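Local coordinates for aldehyde dehydrogenase family protein (Pseudomonas syringae pv. tomato, PDB 6X9L) that oxidises long-chain aliphatic aldehydes such as octanal, with NAD+ as the probable electron acceptor, as a member of the aldehyde dehydrogenase family, at residues A[153-157]-A[167-171]; A[228-234]-A[252-258]; A[112-116]-A[158-162]; A[78-82]-A[173-177]. The protein carries 1 engineered substitution. All coordinates share one frame; numbering follows the deposited sequence.

Interaction 1: A[153-157]-A[167-171]. With NAD (nicotinamide-adenine-dinucleotide), chain D.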
# COMPACT_ATOMS: atom_id res chain seq x y z
N ALA A 153 2.81 -9.70 -10.14
CA ALA A 153 3.31 -10.97 -9.62
C ALA A 153 2.38 -11.48 -8.52
O ALA A 153 2.09 -10.76 -7.56
CB ALA A 153 4.72 -10.82 -9.06
N LEU A 154 1.91 -12.72 -8.67
CA LEU A 154 1.02 -13.33 -7.69
C LEU A 154 1.68 -14.57 -7.10
O LEU A 154 2.11 -15.47 -7.84
CB LEU A 154 -0.31 -13.71 -8.33
CG LEU A 154 -0.85 -12.65 -9.29
CD1 LEU A 154 -2.11 -13.18 -10.02
CD2 LEU A 154 -1.10 -11.30 -8.58
N ILE A 155 1.75 -14.62 -5.78
CA ILE A 155 2.32 -15.75 -5.05
C ILE A 155 1.27 -16.25 -4.06
O ILE A 155 0.70 -15.46 -3.29
CB ILE A 155 3.62 -15.35 -4.34
CG1 ILE A 155 4.63 -14.79 -5.35
CG2 ILE A 155 4.23 -16.52 -3.61
CD1 ILE A 155 5.87 -14.24 -4.68
N THR A 156 1.01 -17.55 -4.07
CA THR A 156 -0.09 -18.13 -3.31
C THR A 156 0.35 -19.32 -2.47
O THR A 156 1.35 -19.98 -2.76
CB THR A 156 -1.23 -18.53 -4.25
OG1 THR A 156 -0.71 -19.29 -5.35
CG2 THR A 156 -1.95 -17.29 -4.78
N PRO A 157 -0.41 -19.61 -1.38
CA PRO A 157 -0.05 -20.71 -0.47
C PRO A 157 -0.76 -22.00 -0.85
O PRO A 157 -1.45 -22.06 -1.87
CB PRO A 157 -0.54 -20.18 0.88
CG PRO A 157 -1.86 -19.50 0.46
CD PRO A 157 -1.63 -18.92 -0.92
N ALA A 167 -8.87 -15.36 -5.91
CA ALA A 167 -8.96 -14.04 -5.28
C ALA A 167 -8.00 -13.05 -5.91
O ALA A 167 -8.25 -11.85 -5.87
CB ALA A 167 -8.67 -14.14 -3.77
N LYS A 168 -6.89 -13.54 -6.47
CA LYS A 168 -5.90 -12.65 -7.07
C LYS A 168 -6.11 -12.51 -8.58
O LYS A 168 -6.13 -11.39 -9.10
CB LYS A 168 -4.48 -13.13 -6.75
CG LYS A 168 -4.17 -13.15 -5.26
CD LYS A 168 -2.71 -13.44 -5.01
CE LYS A 168 -2.43 -13.67 -3.55
NZ LYS A 168 -2.42 -12.39 -2.80
N VAL A 169 -6.30 -13.64 -9.28
CA VAL A 169 -6.29 -13.63 -10.74
C VAL A 169 -7.55 -12.98 -11.27
O VAL A 169 -7.50 -12.16 -12.20
CB VAL A 169 -6.11 -15.05 -11.29
CG1 VAL A 169 -6.43 -15.10 -12.80
CG2 VAL A 169 -4.71 -15.53 -11.05
N ALA A 170 -8.71 -13.34 -10.72
CA ALA A 170 -9.96 -12.79 -11.25
C ALA A 170 -9.96 -11.27 -11.21
O ALA A 170 -10.09 -10.63 -12.27
CB ALA A 170 -11.14 -13.39 -10.50
N PRO A 171 -9.77 -10.62 -10.05
CA PRO A 171 -9.75 -9.15 -10.04
C PRO A 171 -8.64 -8.55 -10.90
O PRO A 171 -8.89 -7.58 -11.63
CB PRO A 171 -9.56 -8.83 -8.55
CG PRO A 171 -8.84 -10.02 -8.02
CD PRO A 171 -9.43 -11.19 -8.74
PA NAD D . 4.78 -19.37 3.00
O1A NAD D . 4.89 -17.99 3.53
O2A NAD D . 5.83 -20.29 3.50
O5B NAD D . 4.75 -19.38 1.38
C5B NAD D . 3.78 -18.65 0.66
C4B NAD D . 4.23 -18.47 -0.80
O4B NAD D . 5.43 -17.73 -0.82
C3B NAD D . 4.56 -19.78 -1.49
O3B NAD D . 4.16 -19.67 -2.85
C2B NAD D . 6.07 -19.88 -1.41
O2B NAD D . 6.65 -20.60 -2.48
C1B NAD D . 6.44 -18.43 -1.53
N9A NAD D . 7.69 -18.07 -0.89
C8A NAD D . 8.31 -18.66 0.20
N7A NAD D . 9.42 -17.93 0.47
C5A NAD D . 9.50 -16.90 -0.42
C6A NAD D . 10.42 -15.88 -0.59
N6A NAD D . 11.37 -15.68 0.31
N1A NAD D . 10.21 -14.96 -1.60
C2A NAD D . 9.11 -15.06 -2.43
N3A NAD D . 8.21 -16.08 -2.26
C4A NAD D . 8.41 -16.98 -1.27
O3 NAD D . 3.27 -19.88 3.27
PN NAD D . 2.75 -21.06 4.22
O1N NAD D . 3.11 -20.76 5.63
O2N NAD D . 3.14 -22.36 3.65
O5D NAD D . 1.18 -20.73 3.94
C5D NAD D . 0.29 -20.62 5.03
C4D NAD D . 0.32 -19.18 5.54
O4D NAD D . -0.41 -18.35 4.66
C3D NAD D . -0.35 -19.08 6.90
O3D NAD D . 0.30 -18.10 7.66
C2D NAD D . -1.72 -18.55 6.53
O2D NAD D . -2.33 -17.87 7.61
C1D NAD D . -1.37 -17.61 5.38
N1N NAD D . -2.61 -17.32 4.65
C2N NAD D . -3.13 -16.05 4.68
C3N NAD D . -4.33 -15.78 4.04
C7N NAD D . -4.95 -14.41 4.05
O7N NAD D . -5.97 -14.17 3.13
N7N NAD D . -4.55 -13.47 4.92
C4N NAD D . -5.01 -16.79 3.37
C5N NAD D . -4.48 -18.08 3.36
C6N NAD D . -3.28 -18.33 4.02
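Leu-154 meets the helix with a single branch: its CD1 lies 3.7 Å from Val-169 CG2 and 4.0 Å from Lys-168 CB, so one methyl touches two successive helical residues. The Leu-154 and Val-169 side chains cross almost perpendicularly, whereas Leu-154 and Lys-168 run past each other in opposite directions. Ile-155 sends its side chain to the other face of the sheet, where CD1 packs 3.8 Å from adenine atom N3A of NAD. It meets the helix through its backbone, with Ile-155 O 3.6 Å from Lys-168 CE, a packing contact and not a hydrogen bond. Strand and helix are the first two elements of a beta-alpha-beta unit, 143-155, 161-174 and 178-182, in the Rossmann-type nucleotide-binding part of the fold; the axes of the short segments come within 9.5 Å, their directions 154° apart. At Thr-156 the methyl CG2, beside the backbone N, comes to 3.9 Å from Lys-168 CE. The lysine chain is extended as far as CE and turns at chi4 (-76°), which delivers NZ to the hydroxyls of Ser-232 and Thr-234 and to a salt bridge with Glu-467. Thr-156 also accepts a hydrogen bond from the cofactor, NAD O3B to Thr-156 O at 2.8 Å. Pro-157 follows with its ring beside the nicotinamide, CG lying 4.0 Å from NAD C6N.

Interaction 2: A[228-234]-A[252-258]. With NAD (nicotinamide-adenine-dinucleotide), chain D.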
# COMPACT_ATOMS: atom_id res chain seq x y z
N ILE A 228 8.01 -5.56 -13.27
CA ILE A 228 6.78 -5.92 -12.58
C ILE A 228 6.31 -4.72 -11.78
O ILE A 228 7.06 -4.15 -10.99
CB ILE A 228 7.00 -7.16 -11.70
CG1 ILE A 228 7.20 -8.36 -12.62
CG2 ILE A 228 5.84 -7.34 -10.70
CD1 ILE A 228 7.31 -9.70 -11.94
N ASP A 229 5.07 -4.31 -12.01
CA ASP A 229 4.57 -3.08 -11.42
C ASP A 229 3.97 -3.30 -10.05
O ASP A 229 3.84 -2.33 -9.30
CB ASP A 229 3.52 -2.48 -12.35
CG ASP A 229 4.03 -2.31 -13.75
OD1 ASP A 229 5.04 -1.60 -13.90
OD2 ASP A 229 3.45 -2.92 -14.69
N MET A 230 3.60 -4.53 -9.74
CA MET A 230 2.94 -4.84 -8.49
C MET A 230 3.17 -6.30 -8.18
O MET A 230 3.31 -7.12 -9.09
CB MET A 230 1.44 -4.55 -8.55
CG MET A 230 0.66 -5.36 -7.55
SD MET A 230 -1.09 -5.02 -7.58
CE MET A 230 -1.63 -6.31 -6.46
N ILE A 231 3.21 -6.62 -6.88
CA ILE A 231 3.31 -7.99 -6.40
C ILE A 231 2.32 -8.17 -5.25
O ILE A 231 2.19 -7.30 -4.38
CB ILE A 231 4.75 -8.37 -5.96
CG1 ILE A 231 4.82 -9.86 -5.60
CG2 ILE A 231 5.22 -7.55 -4.75
CD1 ILE A 231 6.20 -10.48 -5.72
N SER A 232 1.61 -9.29 -5.28
CA SER A 232 0.64 -9.65 -4.26
C SER A 232 0.99 -11.04 -3.74
O SER A 232 1.16 -11.98 -4.53
CB SER A 232 -0.80 -9.63 -4.81
OG SER A 232 -1.72 -9.96 -3.79
N ILE A 233 1.12 -11.17 -2.43
CA ILE A 233 1.52 -12.43 -1.82
C ILE A 233 0.57 -12.75 -0.68
O ILE A 233 0.29 -11.90 0.17
CB ILE A 233 2.97 -12.42 -1.30
CG1 ILE A 233 3.25 -13.76 -0.61
CG2 ILE A 233 3.21 -11.22 -0.36
CD1 ILE A 233 4.72 -14.09 -0.41
N THR A 234 0.09 -14.00 -0.68
CA THR A 234 -0.61 -14.63 0.42
C THR A 234 0.29 -15.75 0.96
O THR A 234 0.53 -16.74 0.27
CB THR A 234 -1.94 -15.18 -0.06
OG1 THR A 234 -2.76 -14.07 -0.48
CG2 THR A 234 -2.63 -15.97 1.04
N LYS A 252 7.47 -1.12 -6.19
CA LYS A 252 6.23 -1.78 -6.59
C LYS A 252 5.14 -1.53 -5.56
O LYS A 252 5.40 -1.19 -4.41
CB LYS A 252 6.43 -3.29 -6.73
CG LYS A 252 7.82 -3.68 -7.08
CD LYS A 252 7.83 -5.04 -7.73
CE LYS A 252 9.18 -5.31 -8.32
NZ LYS A 252 9.02 -6.31 -9.34
N ARG A 253 3.89 -1.68 -6.03
CA ARG A 253 2.76 -1.87 -5.13
C ARG A 253 2.84 -3.27 -4.53
O ARG A 253 2.97 -4.26 -5.25
CB ARG A 253 1.42 -1.71 -5.85
CG ARG A 253 0.25 -2.08 -4.92
CD ARG A 253 -1.09 -1.65 -5.48
NE ARG A 253 -1.12 -0.22 -5.78
CZ ARG A 253 -2.10 0.37 -6.46
NH1 ARG A 253 -3.11 -0.36 -6.92
NH2 ARG A 253 -2.05 1.66 -6.69
N VAL A 254 2.77 -3.33 -3.20
CA VAL A 254 2.96 -4.56 -2.44
C VAL A 254 1.65 -4.87 -1.73
O VAL A 254 1.16 -4.06 -0.93
CB VAL A 254 4.12 -4.43 -1.44
CG1 VAL A 254 4.16 -5.64 -0.48
CG2 VAL A 254 5.47 -4.25 -2.18
N THR A 255 1.08 -6.03 -2.04
CA THR A 255 -0.13 -6.50 -1.38
C THR A 255 0.19 -7.78 -0.62
O THR A 255 0.79 -8.71 -1.19
CB THR A 255 -1.24 -6.73 -2.40
OG1 THR A 255 -1.81 -5.46 -2.74
CG2 THR A 255 -2.32 -7.61 -1.83
N GLN A 256 -0.19 -7.84 0.66
CA GLN A 256 0.19 -8.94 1.55
C GLN A 256 -0.98 -9.40 2.40
O GLN A 256 -1.66 -8.59 3.04
CB GLN A 256 1.35 -8.54 2.47
CG GLN A 256 2.57 -8.00 1.75
CD GLN A 256 3.43 -7.17 2.66
OE1 GLN A 256 3.06 -6.05 3.02
NE2 GLN A 256 4.59 -7.71 3.04
N GLU A 257 -1.20 -10.71 2.40
CA GLU A 257 -2.18 -11.39 3.23
C GLU A 257 -1.37 -12.40 4.03
O GLU A 257 -0.91 -13.41 3.46
CB GLU A 257 -3.25 -12.07 2.39
CG GLU A 257 -4.02 -11.16 1.47
CD GLU A 257 -5.30 -10.66 2.12
OE1 GLU A 257 -5.56 -11.10 3.26
OE2 GLU A 257 -6.01 -9.84 1.50
N LEU A 258 -1.18 -12.14 5.33
CA LEU A 258 -0.27 -12.95 6.12
C LEU A 258 -0.94 -13.67 7.29
O LEU A 258 -2.12 -14.04 7.21
CB LEU A 258 0.88 -12.08 6.62
CG LEU A 258 1.42 -11.10 5.56
CD1 LEU A 258 2.55 -10.31 6.15
CD2 LEU A 258 1.86 -11.82 4.27
PA NAD D . 4.78 -19.37 3.00
O1A NAD D . 4.89 -17.99 3.53
O2A NAD D . 5.83 -20.29 3.50
O5B NAD D . 4.75 -19.38 1.38
C5B NAD D . 3.78 -18.65 0.66
C4B NAD D . 4.23 -18.47 -0.80
O4B NAD D . 5.43 -17.73 -0.82
C3B NAD D . 4.56 -19.78 -1.49
O3B NAD D . 4.16 -19.67 -2.85
C2B NAD D . 6.07 -19.88 -1.41
O2B NAD D . 6.65 -20.60 -2.48
C1B NAD D . 6.44 -18.43 -1.53
N9A NAD D . 7.69 -18.07 -0.89
C8A NAD D . 8.31 -18.66 0.20
N7A NAD D . 9.42 -17.93 0.47
C5A NAD D . 9.50 -16.90 -0.42
C6A NAD D . 10.42 -15.88 -0.59
N6A NAD D . 11.37 -15.68 0.31
N1A NAD D . 10.21 -14.96 -1.60
C2A NAD D . 9.11 -15.06 -2.43
N3A NAD D . 8.21 -16.08 -2.26
C4A NAD D . 8.41 -16.98 -1.27
O3 NAD D . 3.27 -19.88 3.27
PN NAD D . 2.75 -21.06 4.22
O1N NAD D . 3.11 -20.76 5.63
O2N NAD D . 3.14 -22.36 3.65
O5D NAD D . 1.18 -20.73 3.94
C5D NAD D . 0.29 -20.62 5.03
C4D NAD D . 0.32 -19.18 5.54
O4D NAD D . -0.41 -18.35 4.66
C3D NAD D . -0.35 -19.08 6.90
O3D NAD D . 0.30 -18.10 7.66
C2D NAD D . -1.72 -18.55 6.53
O2D NAD D . -2.33 -17.87 7.61
C1D NAD D . -1.37 -17.61 5.38
N1N NAD D . -2.61 -17.32 4.65
C2N NAD D . -3.13 -16.05 4.68
C3N NAD D . -4.33 -15.78 4.04
C7N NAD D . -4.95 -14.41 4.05
O7N NAD D . -5.97 -14.17 3.13
N7N NAD D . -4.55 -13.47 4.92
C4N NAD D . -5.01 -16.79 3.37
C5N NAD D . -4.48 -18.08 3.36
C6N NAD D . -3.28 -18.33 4.02
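Strands 230-234 and 253-257 are the two parallel strands of a beta-alpha-beta unit whose connecting helix is 237-247, and they pair in register from Met-230 with Arg-253 to Thr-234 with Glu-257. The segments diverge by only 8°. Their ladder alternates in direction: Ile-231 N donates to Arg-253 O at 2.9 Å, and Thr-255 N to Ile-231 O at 2.9 Å. One step on, Ile-233 N reaches Thr-255 O at 2.8 Å, and Glu-257 N closes the series on Ile-233 O at 2.9 Å. All four are close to straight at the hydrogen. Met-230, Ser-232 and Thr-234 share a face with Arg-253, Thr-255 and Glu-257; the extended Met-230 chain carries CE to 3.8 Å from Thr-255 OG1. Ile-231 and Val-254 lie alongside each other on the other face. At the C-terminal ends, Thr-234 and Glu-257 point the same way, and the cofactor meets both strands. Thr-234 CG2 packs 3.4 Å from NAD C4N, the carbon that takes up hydride. The carboxamide makes two weak bonds, from NAD N7N to Glu-257 OE1 at 3.1 Å, bent to 134° at the hydrogen, and to Leu-258 O at 3.4 Å. A regular backbone ladder thus fixes the strand ends, while the weak carboxamide bonds suggest that the nicotinamide is positioned as much by packing as by polar grip.

Interaction 3: A[112-116]-A[158-162]. With NAD (nicotinamide-adenine-dinucleotide), chain D; OYA (octanal), chain C.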
# COMPACT_ATOMS: atom_id res chain seq x y z
N ARG A 112 -15.18 -30.50 -2.55
CA ARG A 112 -16.34 -30.27 -3.40
C ARG A 112 -17.21 -29.14 -2.87
O ARG A 112 -17.72 -28.32 -3.65
CB ARG A 112 -17.16 -31.56 -3.52
CG ARG A 112 -16.43 -32.71 -4.20
CD ARG A 112 -17.16 -34.01 -3.99
NE ARG A 112 -16.66 -35.08 -4.85
CZ ARG A 112 -16.70 -36.37 -4.52
NH1 ARG A 112 -17.19 -36.75 -3.35
NH2 ARG A 112 -16.23 -37.29 -5.36
N ALA A 113 -17.41 -29.08 -1.56
CA ALA A 113 -18.39 -28.17 -0.99
C ALA A 113 -17.86 -26.75 -0.86
O ALA A 113 -18.67 -25.81 -0.90
CB ALA A 113 -18.84 -28.65 0.39
N MET A 114 -16.55 -26.58 -0.75
CA MET A 114 -16.04 -25.26 -0.40
C MET A 114 -14.76 -24.87 -1.11
O MET A 114 -14.67 -23.78 -1.68
CB MET A 114 -15.84 -25.19 1.11
CG MET A 114 -17.07 -24.69 1.83
SD MET A 114 -16.66 -24.41 3.55
CE MET A 114 -15.97 -26.02 3.95
N GLN A 115 -13.77 -25.76 -1.07
CA GLN A 115 -12.49 -25.51 -1.73
C GLN A 115 -12.68 -25.04 -3.18
O GLN A 115 -12.02 -24.09 -3.62
CB GLN A 115 -11.65 -26.79 -1.65
CG GLN A 115 -10.14 -26.60 -1.80
CD GLN A 115 -9.46 -25.95 -0.59
OE1 GLN A 115 -8.74 -24.97 -0.75
NE2 GLN A 115 -9.66 -26.51 0.59
N VAL A 116 -13.59 -25.66 -3.93
CA VAL A 116 -13.84 -25.24 -5.31
C VAL A 116 -14.92 -24.16 -5.41
O VAL A 116 -14.69 -23.12 -6.02
CB VAL A 116 -14.22 -26.43 -6.21
CG1 VAL A 116 -14.50 -25.96 -7.63
CG2 VAL A 116 -13.12 -27.47 -6.18
N TRP A 158 -0.65 -23.04 -0.01
CA TRP A 158 -1.17 -24.36 -0.37
C TRP A 158 -2.47 -24.75 0.32
O TRP A 158 -3.04 -25.80 -0.02
CB TRP A 158 -0.11 -25.42 -0.07
CG TRP A 158 0.47 -25.28 1.31
CD1 TRP A 158 1.72 -24.82 1.62
CD2 TRP A 158 -0.17 -25.60 2.55
NE1 TRP A 158 1.90 -24.84 2.97
CE2 TRP A 158 0.75 -25.32 3.57
CE3 TRP A 158 -1.42 -26.11 2.90
CZ2 TRP A 158 0.45 -25.52 4.93
CZ3 TRP A 158 -1.71 -26.30 4.25
CH2 TRP A 158 -0.79 -26.01 5.24
N ASN A 159 -2.96 -23.94 1.28
CA ASN A 159 -4.03 -24.40 2.17
C ASN A 159 -5.41 -24.25 1.54
O ASN A 159 -6.31 -25.06 1.79
CB ASN A 159 -3.97 -23.63 3.49
CG ASN A 159 -4.29 -22.17 3.30
OD1 ASN A 159 -3.81 -21.53 2.36
ND2 ASN A 159 -5.14 -21.63 4.17
N TRP A 160 -5.61 -23.20 0.75
CA TRP A 160 -6.80 -23.03 -0.07
C TRP A 160 -6.35 -22.72 -1.50
O TRP A 160 -6.55 -21.62 -2.01
CB TRP A 160 -7.68 -21.91 0.47
CG TRP A 160 -8.38 -22.24 1.73
CD1 TRP A 160 -7.89 -22.15 3.00
CD2 TRP A 160 -9.73 -22.70 1.85
NE1 TRP A 160 -8.86 -22.54 3.91
CE2 TRP A 160 -9.99 -22.88 3.22
CE3 TRP A 160 -10.74 -22.97 0.92
CZ2 TRP A 160 -11.23 -23.33 3.69
CZ3 TRP A 160 -11.97 -23.41 1.39
CH2 TRP A 160 -12.21 -23.58 2.77
N PRO A 161 -5.75 -23.71 -2.18
CA PRO A 161 -4.91 -23.39 -3.36
C PRO A 161 -5.67 -22.74 -4.51
O PRO A 161 -5.26 -21.67 -4.99
CB PRO A 161 -4.29 -24.74 -3.74
CG PRO A 161 -5.18 -25.79 -3.10
CD PRO A 161 -5.80 -25.16 -1.89
N LEU A 162 -6.76 -23.35 -4.98
CA LEU A 162 -7.52 -22.75 -6.07
C LEU A 162 -8.13 -21.43 -5.64
O LEU A 162 -8.05 -20.42 -6.36
CB LEU A 162 -8.61 -23.70 -6.54
CG LEU A 162 -9.32 -23.22 -7.80
CD1 LEU A 162 -8.31 -23.05 -8.93
CD2 LEU A 162 -10.38 -24.22 -8.19
PA NAD D . 4.78 -19.37 3.00
O1A NAD D . 4.89 -17.99 3.53
O2A NAD D . 5.83 -20.29 3.50
O5B NAD D . 4.75 -19.38 1.38
C5B NAD D . 3.78 -18.65 0.66
C4B NAD D . 4.23 -18.47 -0.80
O4B NAD D . 5.43 -17.73 -0.82
C3B NAD D . 4.56 -19.78 -1.49
O3B NAD D . 4.16 -19.67 -2.85
C2B NAD D . 6.07 -19.88 -1.41
O2B NAD D . 6.65 -20.60 -2.48
C1B NAD D . 6.44 -18.43 -1.53
N9A NAD D . 7.69 -18.07 -0.89
C8A NAD D . 8.31 -18.66 0.20
N7A NAD D . 9.42 -17.93 0.47
C5A NAD D . 9.50 -16.90 -0.42
C6A NAD D . 10.42 -15.88 -0.59
N6A NAD D . 11.37 -15.68 0.31
N1A NAD D . 10.21 -14.96 -1.60
C2A NAD D . 9.11 -15.06 -2.43
N3A NAD D . 8.21 -16.08 -2.26
C4A NAD D . 8.41 -16.98 -1.27
O3 NAD D . 3.27 -19.88 3.27
PN NAD D . 2.75 -21.06 4.22
O1N NAD D . 3.11 -20.76 5.63
O2N NAD D . 3.14 -22.36 3.65
O5D NAD D . 1.18 -20.73 3.94
C5D NAD D . 0.29 -20.62 5.03
C4D NAD D . 0.32 -19.18 5.54
O4D NAD D . -0.41 -18.35 4.66
C3D NAD D . -0.35 -19.08 6.90
O3D NAD D . 0.30 -18.10 7.66
C2D NAD D . -1.72 -18.55 6.53
O2D NAD D . -2.33 -17.87 7.61
C1D NAD D . -1.37 -17.61 5.38
N1N NAD D . -2.61 -17.32 4.65
C2N NAD D . -3.13 -16.05 4.68
C3N NAD D . -4.33 -15.78 4.04
C7N NAD D . -4.95 -14.41 4.05
O7N NAD D . -5.97 -14.17 3.13
N7N NAD D . -4.55 -13.47 4.92
C4N NAD D . -5.01 -16.79 3.37
C5N NAD D . -4.48 -18.08 3.36
C6N NAD D . -3.28 -18.33 4.02
C14 OYA C . -15.67 -20.25 5.24
C5 OYA C . -14.16 -20.05 5.23
C6 OYA C . -13.73 -19.59 3.85
C11 OYA C . -12.25 -19.84 3.68
C7 OYA C . -11.43 -18.72 4.29
C8 OYA C . -9.97 -19.00 3.97
C9 OYA C . -9.08 -17.78 4.16
C10 OYA C . -8.11 -17.97 5.31
OAB OYA C . -7.04 -18.52 5.11
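Trp-158 NE1 makes a weak, strongly bent bond (118°) to NAD O2N at 2.9 Å, which places the indole beside the nicotinamide-side phosphate. Between the protein segments themselves, where Gln-115 meets Trp-160, no hydrogen bond forms, and the contact rests on an amide tilted over one face of an aromatic ring. Gln-115 leaves the helix with CG roughly opposite the backbone N and turns at chi2 (72°), which brings its amide across the Trp-160 indole. NE2 of Gln-115 stands 3.7 Å above the plane of the Trp-160 ring, offset toward the rim, with the amide and ring planes 35° apart, although the exact orientation of the amide is doubtful. The opposite face of that ring carries the substrate: octanal C11 lies 3.6 Å from Trp-160 CZ2, again toward the rim. The Met-114 backbone C lies at the ring edge, 4.0 Å from Trp-160 CZ3. Trp-160 is also the N-cap residue of helix 161-174, and Pro-161, in the first turn, is crossed by the Gln-115 side chain at about a right angle. Asn-159, just before Trp-160, faces both ligands. Its OD1 is 3.6 Å from NAD C6N, and ND2, hydrogen-bonded to Gln-289 O, stays 3.8 Å from octanal OAB, an oxygen that takes a bond from the N of the engineered Ala-291. Sandwiched between an amide and an alkyl chain, the Trp-160 indole gives the substrate a flat, largely apolar wall, which is consistent with an enzyme that accepts long aliphatic aldehydes.

Interaction 4: A[78-82]-A[173-177]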
# COMPACT_ATOMS: atom_id res chain seq x y z
N ARG A 78 -13.77 -8.13 -21.59
CA ARG A 78 -13.04 -8.82 -20.52
C ARG A 78 -14.00 -9.61 -19.64
O ARG A 78 -13.76 -10.78 -19.34
CB ARG A 78 -12.23 -7.82 -19.69
CG ARG A 78 -11.30 -6.95 -20.51
CD ARG A 78 -10.08 -6.49 -19.69
NE ARG A 78 -10.45 -5.67 -18.54
CZ ARG A 78 -10.46 -4.34 -18.53
NH1 ARG A 78 -10.11 -3.68 -19.63
NH2 ARG A 78 -10.81 -3.67 -17.44
N ALA A 79 -15.13 -9.00 -19.26
CA ALA A 79 -16.12 -9.69 -18.43
C ALA A 79 -16.62 -10.97 -19.09
O ALA A 79 -17.00 -11.92 -18.39
CB ALA A 79 -17.30 -8.77 -18.11
N GLN A 80 -16.65 -11.01 -20.42
CA GLN A 80 -17.10 -12.23 -21.10
C GLN A 80 -16.10 -13.37 -20.92
O GLN A 80 -16.50 -14.52 -20.68
CB GLN A 80 -17.36 -11.93 -22.58
CG GLN A 80 -18.65 -11.14 -22.79
CD GLN A 80 -18.85 -10.63 -24.21
OE1 GLN A 80 -17.93 -10.63 -25.03
NE2 GLN A 80 -20.07 -10.17 -24.50
N VAL A 81 -14.81 -13.07 -21.01
CA VAL A 81 -13.80 -14.11 -20.84
C VAL A 81 -13.84 -14.64 -19.41
O VAL A 81 -13.79 -15.85 -19.16
CB VAL A 81 -12.40 -13.55 -21.20
CG1 VAL A 81 -11.36 -14.63 -21.06
CG2 VAL A 81 -12.41 -12.97 -22.60
N ILE A 82 -13.93 -13.72 -18.45
CA ILE A 82 -14.00 -14.10 -17.05
C ILE A 82 -15.23 -14.93 -16.80
O ILE A 82 -15.17 -15.96 -16.11
CB ILE A 82 -13.97 -12.83 -16.19
CG1 ILE A 82 -12.64 -12.10 -16.39
CG2 ILE A 82 -14.25 -13.15 -14.72
CD1 ILE A 82 -12.61 -10.73 -15.82
N ILE A 173 -7.19 -9.74 -13.63
CA ILE A 173 -7.57 -9.85 -15.03
C ILE A 173 -8.69 -8.88 -15.36
O ILE A 173 -8.71 -8.25 -16.43
CB ILE A 173 -7.99 -11.29 -15.33
CG1 ILE A 173 -6.81 -12.24 -15.16
CG2 ILE A 173 -8.61 -11.39 -16.69
CD1 ILE A 173 -5.58 -11.78 -15.86
N ALA A 174 -9.66 -8.75 -14.45
CA ALA A 174 -10.82 -7.92 -14.72
C ALA A 174 -10.43 -6.46 -14.85
O ALA A 174 -10.97 -5.73 -15.69
CB ALA A 174 -11.86 -8.09 -13.61
N ALA A 175 -9.48 -6.01 -14.01
CA ALA A 175 -8.99 -4.64 -14.00
C ALA A 175 -8.25 -4.29 -15.28
O ALA A 175 -7.97 -3.11 -15.52
CB ALA A 175 -8.07 -4.43 -12.80
N GLY A 176 -7.93 -5.28 -16.10
CA GLY A 176 -7.08 -5.10 -17.25
C GLY A 176 -5.62 -5.38 -17.00
O GLY A 176 -4.80 -5.08 -17.86
N CYS A 177 -5.27 -5.94 -15.85
CA CYS A 177 -3.87 -6.27 -15.62
C CYS A 177 -3.45 -7.54 -16.37
O CYS A 177 -4.26 -8.33 -16.88
CB CYS A 177 -3.57 -6.45 -14.14
SG CYS A 177 -3.61 -4.92 -13.19
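Arg-78 and Ile-82, one turn apart on helix 75-91, form the close-packed side of this contact against the C-terminal end of helix 161-174. Arg-78 takes one carbonyl oxygen side-on with two nitrogens: NH2 lies 2.7 Å from Ala-174 O, and NE lies 2.9 Å from the same Ala-174 O. The oxygen sits near the guanidinium plane, while the bonds bend to 146° at NH2 and 139° at NE. The turn at chi3 (-62°) brings the flat group round to lie over the backbone, with Gly-176 CA 3.6 Å above the guanidinium plane of Arg-78, over its centre. That glycine has positive phi and closes a Schellman motif, its N bonded back to Ile-173 O at 3.1 Å. One turn on from the arginine, Ile-82 CD1 packs against Ala-174 CB at 3.5 Å, and Ile-82 CG1 lies 4.1 Å from Ile-173 CG2, the two isoleucines sliding past each other. The contact thins out at Val-81, which points toward segment 173-177 but stays 6.1 Å from it and packs on Trp-70 and Leu-203; Gln-80 is exposed to solvent. Trp-70 adds a hydrogen bond to Ile-173 O. Because carbonyls in a last helical turn lack the usual donors one turn on, a doubly bonded cationic guanidinium both satisfies Ala-174 O and probably offsets the partial negative charge at this helix end.

How the interactions relate
Helix 161-174 takes part in three of the four contacts: interaction 3 involves its N-cap and first turn, interaction 1 its middle, interaction 4 its C-terminal end. Interactions 1 and 2 share a sheet, where strands 143-155 and 230-234 are neighbours, and they touch where Lys-168 NZ hydrogen-bonds to Ser-232 OG. All four contacts are buried, yet interactions 1 and 3 lie about 9 Å from the chain centre and interaction 4 about 21 Å, measured between centres. Chemistry follows place: side-chain packing in 1, a backbone ladder in 2, ring faces in 3, a guanidinium gripping a helix-end carbonyl in 4. Interactions 1, 2 and 3 meet NAD; interaction 4 lies away from the known sites.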